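PDB 5D79: berberine bridge enzyme-like 28 from Arabidopsis thaliana, which binds FAD as a secreted oxidoreductase of the berberine bridge enzyme-like family and takes part in the plant's adaptation to salt stress. Local coordinates for residues R193-A198 and K245-P250; S335-V340 and E350-L355; D369-E374 and T401-K406; P391-G396 and L448-S453; R509-T512 and T517-F520. One frame throughout, in Å; residues are numbered along the deposited sequence.

Interaction 1: R193-A198 and K245-P250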
# COMPACT_ATOMS: atom_id res chain seq x y z
N ARG A 193 -0.09 -5.51 -14.31
CA ARG A 193 -0.21 -6.64 -15.22
C ARG A 193 0.90 -6.59 -16.27
O ARG A 193 1.22 -7.58 -16.89
CB ARG A 193 -1.59 -6.66 -15.89
CG ARG A 193 -2.77 -6.84 -14.91
CD ARG A 193 -4.05 -7.25 -15.65
NE ARG A 193 -3.97 -8.59 -16.24
CZ ARG A 193 -3.77 -8.85 -17.53
NH1 ARG A 193 -3.63 -7.86 -18.40
NH2 ARG A 193 -3.72 -10.11 -17.96
N LYS A 194 1.50 -5.43 -16.41
CA LYS A 194 2.50 -5.20 -17.44
C LYS A 194 3.89 -5.31 -16.85
O LYS A 194 4.77 -5.95 -17.42
CB LYS A 194 2.27 -3.82 -18.06
CG LYS A 194 3.31 -3.37 -19.06
CD LYS A 194 3.02 -3.94 -20.41
CE LYS A 194 3.88 -3.31 -21.47
NZ LYS A 194 3.71 -4.11 -22.69
N TYR A 195 4.06 -4.69 -15.68
CA TYR A 195 5.37 -4.52 -15.06
C TYR A 195 5.47 -5.06 -13.65
O TYR A 195 6.54 -5.05 -13.06
CB TYR A 195 5.76 -3.05 -15.07
CG TYR A 195 6.07 -2.53 -16.45
CD1 TYR A 195 7.07 -3.12 -17.22
CD2 TYR A 195 5.35 -1.47 -17.01
CE1 TYR A 195 7.36 -2.66 -18.50
CE2 TYR A 195 5.64 -1.00 -18.28
CZ TYR A 195 6.64 -1.60 -19.02
OH TYR A 195 6.95 -1.15 -20.28
N GLY A 196 4.36 -5.55 -13.10
CA GLY A 196 4.36 -6.09 -11.74
C GLY A 196 4.26 -5.03 -10.66
O GLY A 196 3.72 -3.94 -10.89
N LEU A 197 4.77 -5.33 -9.48
CA LEU A 197 4.64 -4.43 -8.34
C LEU A 197 5.81 -3.45 -8.33
O LEU A 197 6.79 -3.64 -9.04
CB LEU A 197 4.59 -5.20 -7.01
CG LEU A 197 3.58 -6.35 -6.86
CD1 LEU A 197 3.77 -7.08 -5.54
CD2 LEU A 197 2.15 -5.85 -6.99
N ALA A 198 5.70 -2.40 -7.52
CA ALA A 198 6.81 -1.47 -7.35
C ALA A 198 8.05 -2.22 -6.85
O ALA A 198 9.15 -2.00 -7.34
CB ALA A 198 6.42 -0.35 -6.37
N LYS A 245 13.92 1.16 -11.08
CA LYS A 245 14.07 0.96 -12.51
C LYS A 245 12.84 1.55 -13.21
O LYS A 245 11.71 1.13 -12.95
CB LYS A 245 14.22 -0.53 -12.83
CG LYS A 245 14.65 -0.82 -14.25
CD LYS A 245 15.98 -0.15 -14.53
CE LYS A 245 16.15 0.12 -16.01
NZ LYS A 245 17.47 0.72 -16.28
N LEU A 246 13.06 2.54 -14.06
CA LEU A 246 11.96 3.17 -14.79
C LEU A 246 11.53 2.32 -15.99
O LEU A 246 12.36 1.74 -16.67
CB LEU A 246 12.36 4.58 -15.25
CG LEU A 246 12.76 5.56 -14.13
CD1 LEU A 246 13.19 6.92 -14.68
CD2 LEU A 246 11.66 5.71 -13.07
N VAL A 247 10.22 2.24 -16.23
CA VAL A 247 9.69 1.35 -17.25
C VAL A 247 9.14 2.16 -18.41
O VAL A 247 8.82 3.33 -18.26
CB VAL A 247 8.60 0.41 -16.70
CG1 VAL A 247 9.19 -0.51 -15.62
CG2 VAL A 247 7.43 1.20 -16.15
N ASP A 248 9.05 1.53 -19.57
CA ASP A 248 8.71 2.27 -20.78
C ASP A 248 7.21 2.32 -20.98
O ASP A 248 6.50 1.36 -20.73
CB ASP A 248 9.38 1.65 -22.01
CG ASP A 248 10.89 1.54 -21.86
OD1 ASP A 248 11.57 2.58 -21.86
OD2 ASP A 248 11.40 0.40 -21.75
N VAL A 249 6.75 3.47 -21.43
CA VAL A 249 5.37 3.65 -21.80
C VAL A 249 5.35 4.47 -23.06
O VAL A 249 6.24 5.28 -23.30
CB VAL A 249 4.52 4.38 -20.70
CG1 VAL A 249 4.22 3.45 -19.53
CG2 VAL A 249 5.18 5.65 -20.22
N PRO A 250 4.34 4.25 -23.90
CA PRO A 250 4.14 5.15 -25.03
C PRO A 250 3.71 6.55 -24.58
O PRO A 250 3.04 6.71 -23.57
CB PRO A 250 3.05 4.46 -25.84
CG PRO A 250 3.15 3.03 -25.44
CD PRO A 250 3.49 3.06 -23.98

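Interaction 2: S335-V340 and E350-L355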
# COMPACT_ATOMS: atom_id res chain seq x y z
N SER A 335 -1.51 11.09 -21.87
CA SER A 335 -0.20 10.57 -21.47
C SER A 335 -0.35 9.69 -20.22
O SER A 335 -1.37 9.72 -19.56
CB SER A 335 0.79 11.71 -21.22
OG SER A 335 0.43 12.43 -20.06
N TRP A 336 0.67 8.89 -19.90
CA TRP A 336 0.56 8.06 -18.71
C TRP A 336 0.47 8.94 -17.46
O TRP A 336 -0.32 8.68 -16.57
CB TRP A 336 1.73 7.08 -18.60
CG TRP A 336 1.85 6.52 -17.23
CD1 TRP A 336 1.15 5.47 -16.70
CD2 TRP A 336 2.69 7.01 -16.18
NE1 TRP A 336 1.51 5.27 -15.39
CE2 TRP A 336 2.45 6.21 -15.04
CE3 TRP A 336 3.62 8.06 -16.09
CZ2 TRP A 336 3.11 6.42 -13.83
CZ3 TRP A 336 4.27 8.27 -14.89
CH2 TRP A 336 4.02 7.45 -13.77
N ILE A 337 1.27 9.99 -17.41
CA ILE A 337 1.25 10.84 -16.24
C ILE A 337 -0.13 11.50 -16.10
O ILE A 337 -0.60 11.74 -14.99
CB ILE A 337 2.39 11.92 -16.27
CG1 ILE A 337 2.44 12.69 -14.95
CG2 ILE A 337 2.24 12.88 -17.46
CD1 ILE A 337 2.67 11.79 -13.74
N GLU A 338 -0.79 11.78 -17.22
CA GLU A 338 -2.13 12.35 -17.14
C GLU A 338 -3.12 11.30 -16.64
O GLU A 338 -4.10 11.63 -15.97
CB GLU A 338 -2.55 12.93 -18.49
CG GLU A 338 -1.90 14.28 -18.79
CD GLU A 338 -2.26 14.84 -20.16
OE1 GLU A 338 -2.43 14.05 -21.12
OE2 GLU A 338 -2.39 16.07 -20.27
N SER A 339 -2.84 10.03 -16.94
CA SER A 339 -3.70 8.93 -16.49
C SER A 339 -3.58 8.73 -14.97
O SER A 339 -4.51 8.23 -14.34
CB SER A 339 -3.35 7.64 -17.23
OG SER A 339 -2.21 7.02 -16.66
N VAL A 340 -2.45 9.13 -14.41
CA VAL A 340 -2.26 9.14 -12.96
C VAL A 340 -3.25 10.12 -12.29
O VAL A 340 -3.90 9.78 -11.31
CB VAL A 340 -0.79 9.52 -12.58
CG1 VAL A 340 -0.65 9.75 -11.09
CG2 VAL A 340 0.19 8.45 -13.06
N GLU A 350 -6.45 19.01 -15.34
CA GLU A 350 -5.82 19.61 -14.16
C GLU A 350 -4.29 19.65 -14.31
O GLU A 350 -3.70 18.82 -15.00
CB GLU A 350 -6.22 18.81 -12.91
CG GLU A 350 -5.70 19.37 -11.59
CD GLU A 350 -6.58 20.45 -11.03
OE1 GLU A 350 -6.87 21.43 -11.75
OE2 GLU A 350 -7.00 20.32 -9.86
N SER A 351 -3.66 20.62 -13.65
CA SER A 351 -2.20 20.74 -13.66
C SER A 351 -1.54 19.56 -12.93
O SER A 351 -2.05 19.10 -11.90
CB SER A 351 -1.75 22.08 -13.05
OG SER A 351 -1.93 22.13 -11.63
N LEU A 352 -0.41 19.08 -13.46
CA LEU A 352 0.30 17.94 -12.88
C LEU A 352 0.77 18.20 -11.45
O LEU A 352 1.08 17.27 -10.71
CB LEU A 352 1.49 17.56 -13.75
CG LEU A 352 1.20 17.15 -15.19
CD1 LEU A 352 2.50 16.83 -15.93
CD2 LEU A 352 0.24 15.97 -15.18
N GLY A 353 0.84 19.47 -11.07
CA GLY A 353 1.32 19.86 -9.77
C GLY A 353 0.55 19.33 -8.58
O GLY A 353 1.07 19.30 -7.48
N VAL A 354 -0.69 18.90 -8.79
CA VAL A 354 -1.51 18.41 -7.68
C VAL A 354 -0.96 17.09 -7.16
O VAL A 354 -1.31 16.64 -6.07
CB VAL A 354 -2.97 18.21 -8.08
CG1 VAL A 354 -3.53 19.51 -8.63
CG2 VAL A 354 -3.11 17.10 -9.10
N LEU A 355 -0.08 16.47 -7.94
CA LEU A 355 0.54 15.22 -7.55
C LEU A 355 1.44 15.41 -6.35
O LEU A 355 1.68 14.48 -5.58
CB LEU A 355 1.32 14.65 -8.72
CG LEU A 355 0.40 14.27 -9.86
CD1 LEU A 355 1.23 13.67 -10.96
CD2 LEU A 355 -0.69 13.30 -9.40

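Interaction 3: D369-E374 and T401-K406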
# COMPACT_ATOMS: atom_id res chain seq x y z
N ASP A 369 -8.86 -7.38 2.79
CA ASP A 369 -8.84 -7.83 1.41
C ASP A 369 -8.69 -9.35 1.28
O ASP A 369 -8.51 -10.06 2.27
CB ASP A 369 -7.75 -7.07 0.63
CG ASP A 369 -6.36 -7.71 0.72
OD1 ASP A 369 -5.98 -8.25 1.78
OD2 ASP A 369 -5.64 -7.63 -0.29
N ASP A 370 -8.82 -9.82 0.04
CA ASP A 370 -8.85 -11.23 -0.30
C ASP A 370 -8.24 -11.46 -1.68
O ASP A 370 -8.11 -10.54 -2.50
CB ASP A 370 -10.29 -11.76 -0.31
CG ASP A 370 -10.73 -12.29 1.02
OD1 ASP A 370 -9.97 -13.04 1.65
OD2 ASP A 370 -11.87 -11.97 1.41
N PHE A 371 -7.92 -12.72 -1.95
CA PHE A 371 -7.52 -13.12 -3.28
C PHE A 371 -8.51 -14.18 -3.76
O PHE A 371 -8.83 -15.11 -3.02
CB PHE A 371 -6.08 -13.63 -3.27
CG PHE A 371 -5.08 -12.54 -3.04
CD1 PHE A 371 -4.75 -12.16 -1.74
CD2 PHE A 371 -4.53 -11.84 -4.11
CE1 PHE A 371 -3.86 -11.11 -1.51
CE2 PHE A 371 -3.63 -10.80 -3.89
CZ PHE A 371 -3.30 -10.43 -2.59
N VAL A 372 -9.00 -14.00 -4.98
CA VAL A 372 -9.93 -14.93 -5.59
C VAL A 372 -9.17 -15.77 -6.60
O VAL A 372 -8.46 -15.23 -7.45
CB VAL A 372 -11.11 -14.21 -6.27
CG1 VAL A 372 -11.97 -15.18 -7.09
CG2 VAL A 372 -11.95 -13.47 -5.23
N GLN A 373 -9.31 -17.08 -6.50
CA GLN A 373 -8.54 -18.01 -7.33
C GLN A 373 -9.41 -18.68 -8.39
O GLN A 373 -8.90 -19.23 -9.37
CB GLN A 373 -7.85 -19.05 -6.45
CG GLN A 373 -6.92 -18.40 -5.42
CD GLN A 373 -6.11 -19.37 -4.61
OE1 GLN A 373 -6.62 -20.38 -4.13
NE2 GLN A 373 -4.83 -19.06 -4.44
N GLU A 374 -10.72 -18.63 -8.20
CA GLU A 374 -11.66 -19.11 -9.20
C GLU A 374 -12.95 -18.32 -9.08
O GLU A 374 -13.33 -17.93 -7.97
CB GLU A 374 -11.91 -20.62 -9.06
CG GLU A 374 -12.48 -21.08 -7.72
CD GLU A 374 -12.60 -22.59 -7.61
OE1 GLU A 374 -11.75 -23.31 -8.19
OE2 GLU A 374 -13.55 -23.07 -6.96
N THR A 401 -9.38 -5.87 -8.44
CA THR A 401 -8.16 -5.55 -9.16
C THR A 401 -7.59 -6.78 -9.86
O THR A 401 -7.18 -7.73 -9.19
CB THR A 401 -7.12 -4.95 -8.21
OG1 THR A 401 -7.65 -3.73 -7.69
CG2 THR A 401 -5.82 -4.64 -8.92
N PRO A 402 -7.53 -6.76 -11.20
CA PRO A 402 -7.13 -7.97 -11.94
C PRO A 402 -5.64 -8.27 -11.82
O PRO A 402 -4.80 -7.39 -11.97
CB PRO A 402 -7.51 -7.62 -13.37
CG PRO A 402 -7.28 -6.12 -13.44
CD PRO A 402 -7.67 -5.59 -12.08
N PHE A 403 -5.31 -9.53 -11.54
CA PHE A 403 -3.92 -9.98 -11.62
C PHE A 403 -3.67 -10.63 -13.00
O PHE A 403 -4.15 -10.12 -14.02
CB PHE A 403 -3.59 -10.93 -10.47
CG PHE A 403 -3.35 -10.24 -9.15
CD1 PHE A 403 -3.93 -9.00 -8.90
CD2 PHE A 403 -2.54 -10.80 -8.18
CE1 PHE A 403 -3.70 -8.32 -7.68
CE2 PHE A 403 -2.30 -10.15 -6.96
CZ PHE A 403 -2.89 -8.90 -6.71
N GLY A 404 -2.95 -11.74 -13.06
CA GLY A 404 -2.59 -12.28 -14.35
C GLY A 404 -1.53 -11.39 -15.00
O GLY A 404 -1.00 -10.50 -14.35
N GLY A 405 -1.21 -11.63 -16.26
CA GLY A 405 -0.11 -10.92 -16.87
C GLY A 405 1.20 -11.14 -16.13
O GLY A 405 1.53 -12.27 -15.75
N LYS A 406 1.95 -10.07 -15.87
CA LYS A 406 3.24 -10.21 -15.21
C LYS A 406 3.07 -10.83 -13.83
O LYS A 406 3.97 -11.52 -13.32
CB LYS A 406 3.95 -8.85 -15.11
CG LYS A 406 5.41 -8.92 -14.67
CD LYS A 406 6.36 -9.23 -15.85
CE LYS A 406 7.77 -9.52 -15.36
NZ LYS A 406 8.80 -9.37 -16.41

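Interaction 4: P391-G396 and L448-S453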
# COMPACT_ATOMS: atom_id res chain seq x y z
N PRO A 391 -26.98 1.60 4.69
CA PRO A 391 -26.80 3.03 4.96
C PRO A 391 -25.36 3.35 5.31
O PRO A 391 -24.83 4.35 4.83
CB PRO A 391 -27.73 3.29 6.16
CG PRO A 391 -28.67 2.14 6.19
CD PRO A 391 -27.91 0.98 5.65
N GLU A 392 -24.74 2.49 6.11
CA GLU A 392 -23.38 2.72 6.58
C GLU A 392 -22.34 2.39 5.48
O GLU A 392 -21.15 2.62 5.66
CB GLU A 392 -23.12 1.92 7.88
CG GLU A 392 -22.93 0.40 7.76
CD GLU A 392 -24.23 -0.40 7.72
OE1 GLU A 392 -25.31 0.21 7.56
OE2 GLU A 392 -24.18 -1.65 7.85
N ALA A 393 -22.81 1.90 4.34
CA ALA A 393 -21.92 1.66 3.20
C ALA A 393 -21.96 2.79 2.16
O ALA A 393 -21.58 2.57 1.01
CB ALA A 393 -22.25 0.33 2.54
N ARG A 394 -22.42 3.98 2.56
CA ARG A 394 -22.54 5.11 1.64
C ARG A 394 -21.18 5.55 1.11
O ARG A 394 -21.07 5.97 -0.05
CB ARG A 394 -23.23 6.31 2.30
CG ARG A 394 -23.59 7.39 1.29
CD ARG A 394 -24.34 8.55 1.91
NE ARG A 394 -23.54 9.27 2.89
CZ ARG A 394 -22.72 10.29 2.61
NH1 ARG A 394 -22.59 10.70 1.36
NH2 ARG A 394 -22.04 10.89 3.58
N LEU A 395 -20.15 5.47 1.95
CA LEU A 395 -18.80 5.82 1.49
C LEU A 395 -17.89 4.60 1.44
O LEU A 395 -16.68 4.71 1.55
CB LEU A 395 -18.19 6.90 2.38
CG LEU A 395 -18.94 8.23 2.41
CD1 LEU A 395 -18.06 9.30 3.04
CD2 LEU A 395 -19.39 8.65 1.02
N GLY A 396 -18.50 3.44 1.23
CA GLY A 396 -17.77 2.19 1.14
C GLY A 396 -17.54 1.71 -0.28
O GLY A 396 -18.24 2.10 -1.20
N LEU A 448 -17.00 -0.81 10.94
CA LEU A 448 -16.19 -1.99 11.22
C LEU A 448 -17.02 -3.25 11.00
O LEU A 448 -16.62 -4.15 10.25
CB LEU A 448 -15.66 -1.96 12.66
CG LEU A 448 -14.27 -1.35 12.89
CD1 LEU A 448 -14.03 -0.15 12.01
CD2 LEU A 448 -14.11 -0.97 14.34
N LYS A 449 -18.19 -3.29 11.65
CA LYS A 449 -19.10 -4.42 11.53
C LYS A 449 -19.46 -4.70 10.09
O LYS A 449 -19.52 -5.86 9.68
CB LYS A 449 -20.37 -4.19 12.34
CG LYS A 449 -20.16 -4.27 13.86
CD LYS A 449 -21.45 -4.08 14.65
CE LYS A 449 -21.16 -3.99 16.13
NZ LYS A 449 -20.11 -2.97 16.42
N TRP A 450 -19.70 -3.63 9.32
CA TRP A 450 -20.04 -3.76 7.90
C TRP A 450 -18.93 -4.46 7.13
O TRP A 450 -19.17 -5.42 6.39
CB TRP A 450 -20.33 -2.38 7.27
CG TRP A 450 -20.81 -2.53 5.85
CD1 TRP A 450 -22.10 -2.71 5.44
CD2 TRP A 450 -20.00 -2.58 4.65
NE1 TRP A 450 -22.15 -2.85 4.07
CE2 TRP A 450 -20.87 -2.78 3.56
CE3 TRP A 450 -18.62 -2.47 4.41
CZ2 TRP A 450 -20.41 -2.86 2.24
CZ3 TRP A 450 -18.17 -2.56 3.09
CH2 TRP A 450 -19.06 -2.75 2.03
N VAL A 451 -17.70 -3.99 7.33
CA VAL A 451 -16.53 -4.52 6.64
C VAL A 451 -16.25 -5.96 7.09
O VAL A 451 -15.89 -6.83 6.28
CB VAL A 451 -15.28 -3.63 6.87
CG1 VAL A 451 -14.05 -4.23 6.23
CG2 VAL A 451 -15.52 -2.24 6.33
N ASP A 452 -16.44 -6.24 8.38
CA ASP A 452 -16.24 -7.59 8.91
C ASP A 452 -17.25 -8.58 8.32
O ASP A 452 -16.92 -9.74 8.04
CB ASP A 452 -16.33 -7.58 10.45
CG ASP A 452 -15.90 -8.91 11.09
OD1 ASP A 452 -14.68 -9.14 11.23
OD2 ASP A 452 -16.79 -9.71 11.46
N SER A 453 -18.48 -8.11 8.11
CA SER A 453 -19.59 -8.98 7.73
C SER A 453 -19.51 -9.44 6.28
O SER A 453 -19.79 -10.61 5.98
CB SER A 453 -20.92 -8.27 7.98
OG SER A 453 -22.01 -9.14 7.76

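Interaction 5: R509-T512 and T517-F520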
# COMPACT_ATOMS: atom_id res chain seq x y z
N ARG A 509 13.98 -16.49 8.44
CA ARG A 509 15.41 -16.76 8.38
C ARG A 509 16.18 -15.45 8.18
O ARG A 509 17.12 -15.14 8.93
CB ARG A 509 15.75 -17.76 7.27
CG ARG A 509 15.08 -19.13 7.41
CD ARG A 509 15.22 -19.73 8.80
NE ARG A 509 14.90 -21.16 8.82
CZ ARG A 509 13.70 -21.67 9.07
NH1 ARG A 509 12.68 -20.87 9.33
NH2 ARG A 509 13.53 -22.99 9.06
N VAL A 510 15.76 -14.67 7.19
CA VAL A 510 16.41 -13.38 6.93
C VAL A 510 16.30 -12.50 8.17
O VAL A 510 17.29 -11.91 8.61
CB VAL A 510 15.81 -12.67 5.69
CG1 VAL A 510 16.45 -11.31 5.50
CG2 VAL A 510 15.99 -13.51 4.44
N LYS A 511 15.11 -12.45 8.76
CA LYS A 511 14.88 -11.68 9.99
C LYS A 511 15.84 -12.08 11.11
O LYS A 511 16.35 -11.23 11.84
CB LYS A 511 13.43 -11.87 10.46
CG LYS A 511 13.13 -11.37 11.86
CD LYS A 511 13.20 -9.86 11.98
CE LYS A 511 12.68 -9.43 13.35
NZ LYS A 511 12.84 -7.98 13.67
N THR A 512 16.11 -13.37 11.23
CA THR A 512 16.96 -13.85 12.31
C THR A 512 18.42 -13.46 12.09
O THR A 512 19.13 -13.17 13.05
CB THR A 512 16.82 -15.37 12.47
OG1 THR A 512 15.45 -15.68 12.72
CG2 THR A 512 17.67 -15.89 13.64
N THR A 517 18.41 -9.23 17.52
CA THR A 517 17.93 -8.68 18.77
C THR A 517 16.43 -8.45 18.70
O THR A 517 15.79 -8.19 19.72
CB THR A 517 18.63 -7.35 19.12
OG1 THR A 517 18.68 -6.52 17.95
CG2 THR A 517 20.04 -7.64 19.57
N ASP A 518 15.88 -8.59 17.49
CA ASP A 518 14.49 -8.26 17.21
C ASP A 518 14.18 -6.79 17.59
O ASP A 518 13.16 -6.50 18.21
CB ASP A 518 13.56 -9.23 17.95
CG ASP A 518 12.13 -9.18 17.43
OD1 ASP A 518 11.91 -8.66 16.32
OD2 ASP A 518 11.22 -9.67 18.15
N PHE A 519 15.06 -5.86 17.21
CA PHE A 519 14.81 -4.45 17.52
C PHE A 519 13.61 -3.93 16.74
O PHE A 519 12.74 -3.25 17.29
CB PHE A 519 16.03 -3.56 17.23
CG PHE A 519 15.77 -2.07 17.46
CD1 PHE A 519 15.66 -1.56 18.76
CD2 PHE A 519 15.62 -1.19 16.40
CE1 PHE A 519 15.42 -0.20 18.99
CE2 PHE A 519 15.38 0.17 16.62
CZ PHE A 519 15.28 0.67 17.91
N PHE A 520 13.58 -4.23 15.45
CA PHE A 520 12.50 -3.74 14.61
C PHE A 520 11.28 -4.65 14.70
O PHE A 520 11.20 -5.66 14.00
CB PHE A 520 12.99 -3.59 13.17
CG PHE A 520 14.08 -2.58 13.02
CD1 PHE A 520 13.79 -1.23 12.97
CD2 PHE A 520 15.41 -2.98 12.98
CE1 PHE A 520 14.79 -0.30 12.85
CE2 PHE A 520 16.42 -2.05 12.86
CZ PHE A 520 16.11 -0.71 12.80

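Interaction 1: R193-A198 and K245-P250
Y195, at the end of the short helix 192-195, faces V247 near the end of strand 238-248, the two CA atoms 7.6 Å apart, and both residues turn their CB toward the other segment. The tyrosine ring lies flat against the valine: CB of V247 sits 3.5 Å from the centroid of the Y195 ring and only 6° off its normal, a CH-pi contact over the face. The two methyls spread over the same face, CG1 of V247 toward CD1 of Y195 and CG2 of V247 toward CD2, 3.5 Å from that atom. A branched beta carbon suits this place because it spreads over the ring. On the opposite face lies CG of K194. Past the valine, the hydroxyl OH of Y195 donates to the backbone O of D248 at 2.6 Å, in the carbonyl plane and on a lone pair, so the ring is held by its face and by its phenolic end. The carboxylate of D248 looks elsewhere, to a salt bridge with R143. This is a helix end packed on a strand end, within the FAD-binding PCMH-type domain, with the Y195 side chain about 14 Å from the bound FAD.

Interaction 2: S335-V340 and E350-L355
I337 and V340, on one side of helix 336-343, meet L352 and L355 of the 3-10 segment that follows in the chain. The contact is wholly apolar, and its tighter part is at L355, whose two methyls divide the work: CD1 of L355 lies 3.7 Å from CD1 of I337, while CD2 of L355 reaches CG1 of V340 at 3.9 Å. The leucine fork is thus set against two residues three positions apart, about one helical turn. With CG1 of I337 anti to the backbone N (chi1 -174°), its longer branch extends from the helix and carries CD1 to the leucine. I337, V340 and L355 are all buried, and branched aliphatic side chains suit a buried, wholly apolar meeting.

The looser side is at L352, which is partly exposed and meets I337 through a single approach, CD2 of L352 to CG1 of I337 at 4.0 Å. Further toward solvent, E338 turns back to the start of its own helix. Its OE1 accepts from the backbone N of S335 at 3.2 Å, and OG of S335 accepts from the N of E338, a capping box that gives the N-H of E338 an acceptor at the helix start. Helix 153-163 borders the contact, Y157 touching I337 and V340 while Y158 and K162 touch L352; L341 of helix 336-343 also packs on both leucines, and S339 faces strand 253-260.

Interaction 3: D369-E374 and T401-K406
F371 and F403 meet through their CE2 atoms, and this aromatic contact is the whole direct meeting of segments 369-374 and 401-406. CE2 of F371 lies 3.4 Å from CE2 of F403 and 3.5 Å from CZ of F403. The ring centroids are 5.6 Å apart and the planes 71° to each other, an oblique pair. CE2 of F403 comes in at the edge of the F371 ring, near its plane. F371 sets out with CG beside its backbone N (chi1 -69°), a turn that brings the outer part of the ring to F403. Two phenylalanines suit the place, since both are buried and large flat groups can bridge backbones whose nearest CA atoms, those of F371 and T401, are still 9.6 Å apart. F371 also stacks with H419.

The polar interactions are made outside the pair. D370 forms a salt bridge with R467 and a hydrogen bond with the hydroxyl of Y429, and the backbone O of F403 accepts from R193. F371 is in strand 363-372 and F403 just beyond strand 396-402, two strands of the seven-stranded antiparallel sheet with strand 425-434 between them; E426 of that strand touches both phenylalanines, and L192 of helix 192-195 packs against F403.

Interaction 4: P391-G396 and L448-S453
W450 is the centre of this contact, its indole reaching from helix 441-458 to E392 and A393. The methyl CB of A393 lies over one face of the indole, offset toward the rim, 3.5 Å from NE1 and 3.6 Å from CE2 of W450. At the ring's edge, near its plane, OE2 of E392 approaches CD1 of W450 at 3.4 Å. The carboxylate plane stands at 90° to the indole, and the aliphatic part of the glutamate adds a contact of its own, CG of E392 to CB of W450 at 3.8 Å. A bend at chi2 (-84°) folds the glutamate chain so that its CG and its carboxylate both lie beside the tryptophan. Alanine suits the position over the ring, where its small methyl lets the backbone come close to the flat indole.

The contact packs a helix against the connection between helix 378-388 and strand 396-402. That connection passes through a short 3-10 segment, residues 391-392, and then a type I beta turn from A393 to G396, which leads into the strand.

Outside the first shell, NE1 of W450 donates to the backbone O of R387 in helix 378-388, which fixes the rotation of the ring and satisfies a buried N-H. W450 has CG anti to its own N (chi1 -174°), directing the indole off the helix toward the turn. Cut back to an alanine, this position is likely to leave the methyl of A393 facing a gap and the carbonyl of R387 without its indole donor. S453, one turn on, reaches the guanidinium of the same R387, and A390 also touches W450.

Interaction 5: R509-T512 and T517-F520
The ammonium group of K511 makes two bonds to segment 517-520. NZ of K511 forms a salt bridge with OD1 of D518 at 2.9 Å, on the anti lone pair of that oxygen, away from OD2. It also donates to the backbone O of F520, again at 2.9 Å, from a position 37° out of the carbonyl plane. D515, just before the segment, gives a further salt bridge through OD2, and S235 offers its backbone O. NZ is therefore surrounded by oxygens, two of them from carboxylates, an environment likely to favour the charged form of this buried lysine.

D518 has a second charged mate, its OD2 pairing with K488, so the aspartate joins two lysines. With the lysine chain bent at chi2 (68°) and extended beyond, the amine is carried from the helix to the loop, and the two side chains cross at about a right angle. A methionine in place of K511 would probably leave D518 without one of its two positive mates, the carboxylate of D515 without this charged partner and the carbonyl of F520 without this donor.

Away from the amine, the F519 ring packs by CD2 over the centre of the F520 ring, 3.5 Å above its plane. The loop after helix 504-514 packs on helix 87-100, whose A97 and Q98 touch F519 and whose I94 touches F520, while helix 222-227 meets V510.

In the fold
Interactions 1 and 3 are directly joined: NE of R193 lies 2.7 Å from the backbone O of F403, and O of R193 2.8 Å from the N of K406, so helix 192-195 is tied to the turn between strand 396-402 and helix 406-409. Interaction 1 also touches interaction 2, CG2 of V249 packing 4.1 Å from CB of W336. Interactions 3 and 4 alternate along the chain and come within about 7 Å at their nearest atoms, without touching. Interaction 5 stands apart, its centre about 40 Å from that of interaction 2. None is at an annotated site, yet the side chains of F520 and F403 lie about 7 and 9 Å from the bound FAD.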